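Local coordinates for protein mannan endo-1,4-beta-mannosidase (Bacillus subtilis, PDB 3CBW) that hydrolyses internal beta-1,4-mannosidic linkages of mannan, galactomannan and glucomannan during glucomannan degradation, as a family 26 glycoside hydrolase, at residues Leu113-Thr127 with Met177-Tyr189. The protein carries 3 engineered substitutions. Sequence-based numbering, arbitrary orientation.
Sequences LHLANPAFQSGHFKT and MNGEWFWWGLTSY
Lys-126 and Phe-182 bring their CA atoms to 4.5 Å, where a main-chain hydrogen bond from Trp-183 N to Phe-125 O (3.1 Å) joins the two loops, next to a CA-H...O contact from Lys-126 to Trp-181 O. Trp-183 contributes the largest share of the buried surface, 144 of 549 Å². Its CG, placed between the backbone N and the carbonyl carbon (chi1 64°), turns the indole edge-on to Leu-115, where NE1 donates to Leu-115 O at 2.9 Å. The acceptor lies in the indole plane, but the donor stands 57° out of the carbonyl plane. One indole face carries two CH-pi contacts: Asn-117 CA lies 3.7 Å from the five-membered ring centroid, and Pro-118 CD 3.6 Å from the six-membered one. The Asn-117 amide, nearly parallel to the indole, is fixed by ND2 donating to His-124 O and by OD1 closing an Asx turn with Ala-119 N. Trp-184 CE3 lies over the opposite indole face, toward its rim. A leucine replacing Trp-183 would probably leave Leu-115 O without its indole donor and open a gap under Pro-118. In this family's TIM-barrel fold, these loops follow parallel neighbouring strands 108-114 and 169-172 on the active-site side. There the Phe-182 edge meets the His-114 face in an offset edge-to-face pair, centroids 5.2 Å apart and planes at 89°. His-114, a probable substrate-binding residue, is also held through ND1 by Asp-76, while Trp-181, likewise implicated, hydrogen-bonds the probable proton donor Glu-176. Lys-126 runs extended alongside Phe-182, its CE 3.8 Å from ring atom CE1.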
loop_
_atom_site.group_PDB
_atom_site.type_symbol
_atom_site.label_atom_id
_atom_site.label_comp_id
_atom_site.label_asym_id
_atom_site.label_seq_id
_atom_site.Cartn_x
_atom_site.Cartn_y
_atom_site.Cartn_z
ATOM N N LEU A 113 -4.625 5.615 -1.029
ATOM C CA LEU A 113 -5.676 6.628 -1.134
ATOM C C LEU A 113 -5.959 7.312 0.192
ATOM O O LEU A 113 -6.566 6.717 1.088
ATOM C CB LEU A 113 -6.983 5.991 -1.603
ATOM C CG LEU A 113 -6.973 5.221 -2.930
ATOM C CD1 LEU A 113 -8.192 4.333 -3.082
ATOM C CD2 LEU A 113 -6.862 6.180 -4.101
ATOM N N HIS A 114 -5.572 8.578 0.311
ATOM C CA HIS A 114 -5.995 9.387 1.467
ATOM C C HIS A 114 -7.371 9.990 1.193
ATOM O O HIS A 114 -7.516 11.202 1.015
ATOM C CB HIS A 114 -4.955 10.443 1.806
ATOM C CG HIS A 114 -3.779 9.885 2.547
ATOM N ND1 HIS A 114 -2.940 8.933 2.005
ATOM C CD2 HIS A 114 -3.319 10.124 3.799
ATOM C CE1 HIS A 114 -2.006 8.620 2.887
ATOM N NE2 HIS A 114 -2.209 9.334 3.982
ATOM N N LEU A 115 -8.393 9.135 1.167
ATOM C CA LEU A 115 -9.723 9.514 0.708
ATOM C C LEU A 115 -10.341 10.617 1.533
ATOM O O LEU A 115 -10.337 10.558 2.768
ATOM C CB LEU A 115 -10.671 8.322 0.763
ATOM C CG LEU A 115 -10.429 7.144 -0.177
ATOM C CD1 LEU A 115 -11.433 6.035 0.163
ATOM C CD2 LEU A 115 -10.574 7.589 -1.630
ATOM N N ALA A 116 -10.913 11.600 0.841
ATOM C CA ALA A 116 -11.818 12.548 1.482
ATOM C C ALA A 116 -12.978 11.781 2.106
ATOM O O ALA A 116 -13.262 10.633 1.734
ATOM C CB ALA A 116 -12.311 13.570 0.474
ATOM N N ASN A 117 -13.646 12.432 3.055
ATOM C CA ASN A 117 -14.642 11.813 3.908
ATOM C C ASN A 117 -16.038 12.074 3.363
ATOM O O ASN A 117 -16.536 13.202 3.437
ATOM C CB ASN A 117 -14.498 12.431 5.296
ATOM C CG ASN A 117 -15.395 11.816 6.333
ATOM O OD1 ASN A 117 -16.370 11.131 6.029
ATOM N ND2 ASN A 117 -15.066 12.081 7.601
ATOM N N PRO A 118 -16.691 11.031 2.829
ATOM C CA PRO A 118 -17.995 11.246 2.190
ATOM C C PRO A 118 -19.146 11.499 3.170
ATOM O O PRO A 118 -20.271 11.723 2.735
ATOM C CB PRO A 118 -18.200 9.966 1.379
ATOM C CG PRO A 118 -17.443 8.923 2.122
ATOM C CD PRO A 118 -16.270 9.617 2.757
ATOM N N ALA A 119 -18.876 11.497 4.473
ATOM C CA ALA A 119 -19.875 11.991 5.430
ATOM C C ALA A 119 -20.019 13.509 5.323
ATOM O O ALA A 119 -20.978 14.084 5.854
ATOM C CB ALA A 119 -19.516 11.581 6.857
ATOM N N PHE A 120 -19.073 14.151 4.642
ATOM C CA PHE A 120 -19.025 15.599 4.462
ATOM C C PHE A 120 -19.073 15.955 2.984
ATOM O O PHE A 120 -18.874 15.102 2.118
ATOM C CB PHE A 120 -17.735 16.164 5.072
ATOM C CG PHE A 120 -17.678 16.065 6.564
ATOM C CD1 PHE A 120 -18.105 17.128 7.358
ATOM C CD2 PHE A 120 -17.197 14.915 7.184
ATOM C CE1 PHE A 120 -18.052 17.046 8.752
ATOM C CE2 PHE A 120 -17.141 14.812 8.566
ATOM C CZ PHE A 120 -17.572 15.885 9.359
ATOM N N GLN A 121 -19.329 17.226 2.695
ATOM C CA GLN A 121 -19.379 17.695 1.322
ATOM C C GLN A 121 -18.053 17.440 0.591
ATOM O O GLN A 121 -18.040 17.085 -0.587
ATOM C CB GLN A 121 -19.752 19.182 1.301
ATOM C CG GLN A 121 -19.804 19.801 -0.087
ATOM C CD GLN A 121 -18.445 20.244 -0.597
ATOM O OE1 GLN A 121 -17.561 20.618 0.182
ATOM N NE2 GLN A 121 -18.268 20.204 -1.915
ATOM N N SER A 122 -16.944 17.665 1.292
ATOM C CA SER A 122 -15.617 17.354 0.774
ATOM C C SER A 122 -14.625 17.354 1.927
ATOM O O SER A 122 -14.993 17.653 3.065
ATOM C CB SER A 122 -15.197 18.348 -0.316
ATOM O OG SER A 122 -14.936 19.625 0.238
ATOM N N GLY A 123 -13.379 16.992 1.622
ATOM C CA GLY A 123 -12.292 17.033 2.595
ATOM C C GLY A 123 -12.562 16.196 3.829
ATOM O O GLY A 123 -13.161 15.121 3.751
ATOM N N HIS A 124 -12.081 16.680 4.970
ATOM C CA HIS A 124 -12.352 16.064 6.275
ATOM C C HIS A 124 -11.834 14.630 6.422
ATOM O O HIS A 124 -12.403 13.845 7.181
ATOM C CB HIS A 124 -13.854 16.107 6.591
ATOM C CG HIS A 124 -14.386 17.489 6.807
ATOM N ND1 HIS A 124 -14.784 18.302 5.769
ATOM C CD2 HIS A 124 -14.569 18.207 7.941
ATOM C CE1 HIS A 124 -15.208 19.457 6.254
ATOM N NE2 HIS A 124 -15.082 19.427 7.568
ATOM N N PHE A 125 -10.729 14.307 5.748
ATOM C CA PHE A 125 -10.219 12.924 5.733
ATOM C C PHE A 125 -9.866 12.340 7.099
ATOM O O PHE A 125 -9.888 11.118 7.275
ATOM C CB PHE A 125 -9.065 12.755 4.728
ATOM C CG PHE A 125 -7.731 13.302 5.180
ATOM C CD1 PHE A 125 -6.578 12.589 4.893
ATOM C CD2 PHE A 125 -7.601 14.542 5.807
ATOM C CE1 PHE A 125 -5.329 13.069 5.255
ATOM C CE2 PHE A 125 -6.338 15.021 6.198
ATOM C CZ PHE A 125 -5.209 14.285 5.910
ATOM N N LYS A 126 -9.557 13.215 8.056
ATOM C CA LYS A 126 -9.207 12.796 9.421
ATOM C C LYS A 126 -10.253 13.190 10.460
ATOM O O LYS A 126 -9.985 13.192 11.664
ATOM C CB LYS A 126 -7.818 13.315 9.801
ATOM C CG LYS A 126 -6.724 12.606 9.030
ATOM C CD LYS A 126 -5.363 13.150 9.361
ATOM C CE LYS A 126 -4.291 12.308 8.702
ATOM N NZ LYS A 126 -2.954 12.945 8.820
ATOM N N THR A 127 -11.454 13.513 10.001
ATOM C CA THR A 127 -12.547 13.830 10.916
ATOM C C THR A 127 -13.297 12.536 11.208
ATOM O O THR A 127 -13.792 11.893 10.284
ATOM C CB THR A 127 -13.496 14.860 10.284
ATOM O OG1 THR A 127 -12.746 16.013 9.888
ATOM C CG2 THR A 127 -14.596 15.275 11.267
ATOM N N MET A 177 -6.545 1.135 9.374
ATOM C CA MET A 177 -7.924 1.131 9.828
ATOM C C MET A 177 -8.073 0.856 11.324
ATOM O O MET A 177 -9.118 1.165 11.899
ATOM C CB MET A 177 -8.733 0.127 9.005
ATOM C CG MET A 177 -8.542 -1.359 9.369
ATOM S SD MET A 177 -6.853 -2.157 9.264
ATOM C CE MET A 177 -6.508 -2.016 7.456
ATOM N N ASN A 178 -7.050 0.259 11.941
ATOM C CA ASN A 178 -7.040 0.066 13.390
ATOM C C ASN A 178 -6.535 1.303 14.123
ATOM O O ASN A 178 -6.552 1.339 15.355
ATOM C CB ASN A 178 -6.238 -1.184 13.789
ATOM C CG ASN A 178 -4.796 -1.129 13.333
ATOM O OD1 ASN A 178 -4.486 -0.537 12.303
ATOM N ND2 ASN A 178 -3.913 -1.804 14.064
ATOM N N GLY A 179 -6.098 2.309 13.360
ATOM C CA GLY A 179 -5.804 3.620 13.922
ATOM C C GLY A 179 -7.076 4.438 14.039
ATOM O O GLY A 179 -8.132 4.071 13.511
ATOM N N GLU A 180 -6.955 5.580 14.701
ATOM C CA GLU A 180 -8.108 6.397 15.043
ATOM C C GLU A 180 -8.082 7.739 14.330
ATOM O O GLU A 180 -8.853 8.635 14.668
ATOM C CB GLU A 180 -8.227 6.545 16.576
ATOM C CG GLU A 180 -7.149 7.407 17.254
ATOM C CD GLU A 180 -5.821 6.697 17.523
ATOM O OE1 GLU A 180 -5.658 5.494 17.223
ATOM O OE2 GLU A 180 -4.915 7.366 18.050
ATOM N N TRP A 181 -7.217 7.878 13.329
ATOM C CA TRP A 181 -7.052 9.147 12.618
ATOM C C TRP A 181 -7.895 9.248 11.332
ATOM O O TRP A 181 -8.597 10.244 11.142
ATOM C CB TRP A 181 -5.566 9.468 12.395
ATOM C CG TRP A 181 -4.721 8.311 11.958
ATOM C CD1 TRP A 181 -4.419 7.962 10.667
ATOM C CD2 TRP A 181 -4.051 7.364 12.798
ATOM N NE1 TRP A 181 -3.610 6.855 10.652
ATOM C CE2 TRP A 181 -3.364 6.470 11.944
ATOM C CE3 TRP A 181 -3.948 7.192 14.188
ATOM C CZ2 TRP A 181 -2.601 5.414 12.427
ATOM C CZ3 TRP A 181 -3.186 6.137 14.670
ATOM C CH2 TRP A 181 -2.523 5.254 13.789
ATOM N N PHE A 182 -7.877 8.231 10.473
ATOM C CA PHE A 182 -8.661 8.285 9.228
ATOM C C PHE A 182 -10.138 8.004 9.478
ATOM O O PHE A 182 -10.496 7.226 10.360
ATOM C CB PHE A 182 -8.128 7.287 8.206
ATOM C CG PHE A 182 -6.707 7.547 7.766
ATOM C CD1 PHE A 182 -6.311 8.809 7.325
ATOM C CD2 PHE A 182 -5.786 6.509 7.737
ATOM C CE1 PHE A 182 -4.997 9.040 6.892
ATOM C CE2 PHE A 182 -4.480 6.724 7.305
ATOM C CZ PHE A 182 -4.093 7.985 6.878
ATOM N N TRP A 183 -10.995 8.608 8.661
ATOM C CA TRP A 183 -12.436 8.475 8.873
ATOM C C TRP A 183 -12.932 7.025 8.800
ATOM O O TRP A 183 -13.941 6.681 9.419
ATOM C CB TRP A 183 -13.218 9.364 7.904
ATOM C CG TRP A 183 -13.065 9.028 6.438
ATOM C CD1 TRP A 183 -12.205 9.615 5.551
ATOM C CD2 TRP A 183 -13.806 8.050 5.685
ATOM N NE1 TRP A 183 -12.361 9.068 4.295
ATOM C CE2 TRP A 183 -13.335 8.109 4.348
ATOM C CE3 TRP A 183 -14.815 7.130 6.004
ATOM C CZ2 TRP A 183 -13.821 7.269 3.344
ATOM C CZ3 TRP A 183 -15.309 6.295 4.988
ATOM C CH2 TRP A 183 -14.811 6.385 3.682
ATOM N N TRP A 184 -12.236 6.177 8.043
ATOM C CA TRP A 184 -12.676 4.796 7.846
ATOM C C TRP A 184 -12.253 3.840 8.968
ATOM O O TRP A 184 -12.630 2.666 8.960
ATOM C CB TRP A 184 -12.183 4.273 6.496
ATOM C CG TRP A 184 -10.680 4.308 6.329
ATOM C CD1 TRP A 184 -9.771 3.379 6.785
ATOM C CD2 TRP A 184 -9.928 5.296 5.615
ATOM N NE1 TRP A 184 -8.503 3.753 6.413
ATOM C CE2 TRP A 184 -8.568 4.920 5.691
ATOM C CE3 TRP A 184 -10.271 6.483 4.943
ATOM C CZ2 TRP A 184 -7.550 5.669 5.095
ATOM C CZ3 TRP A 184 -9.260 7.238 4.372
ATOM C CH2 TRP A 184 -7.910 6.825 4.453
ATOM N N GLY A 185 -11.461 4.337 9.918
ATOM C CA GLY A 185 -10.885 3.498 10.977
ATOM C C GLY A 185 -11.668 3.527 12.285
ATOM O O GLY A 185 -12.859 3.846 12.317
ATOM N N LEU A 186 -10.999 3.162 13.374
ATOM C CA LEU A 186 -11.586 3.245 14.705
ATOM C C LEU A 186 -11.743 4.705 15.121
ATOM O O LEU A 186 -11.147 5.600 14.530
ATOM C CB LEU A 186 -10.707 2.504 15.717
ATOM C CG LEU A 186 -10.720 0.983 15.658
ATOM C CD1 LEU A 186 -9.735 0.429 16.682
ATOM C CD2 LEU A 186 -12.126 0.445 15.915
ATOM N N THR A 187 -12.530 4.935 16.166
ATOM C CA THR A 187 -12.844 6.302 16.576
ATOM C C THR A 187 -12.121 6.746 17.847
ATOM O O THR A 187 -11.979 7.943 18.099
ATOM C CB THR A 187 -14.354 6.521 16.741
ATOM O OG1 THR A 187 -14.869 5.605 17.712
ATOM C CG2 THR A 187 -15.067 6.327 15.395
ATOM N N SER A 188 -11.698 5.777 18.650
ATOM C CA SER A 188 -10.925 6.043 19.849
ATOM C C SER A 188 -9.747 5.087 19.912
ATOM O O SER A 188 -9.841 3.932 19.488
ATOM C CB SER A 188 -11.784 5.873 21.104
ATOM O OG SER A 188 -12.638 6.990 21.304
ATOM N N TYR A 189 -8.659 5.591 20.473
ATOM C CA TYR A 189 -7.393 4.892 20.622
ATOM C C TYR A 189 -7.563 3.493 21.192
ATOM O O TYR A 189 -7.972 3.329 22.345
ATOM C CB TYR A 189 -6.524 5.741 21.550
ATOM C CG TYR A 189 -5.170 5.189 21.890
ATOM C CD1 TYR A 189 -4.061 5.512 21.118
ATOM C CD2 TYR A 189 -4.981 4.381 23.016
ATOM C CE1 TYR A 189 -2.793 5.023 21.434
ATOM C CE2 TYR A 189 -3.708 3.876 23.336
ATOM C CZ TYR A 189 -2.627 4.210 22.538
ATOM O OH TYR A 189 -1.365 3.739 22.823
#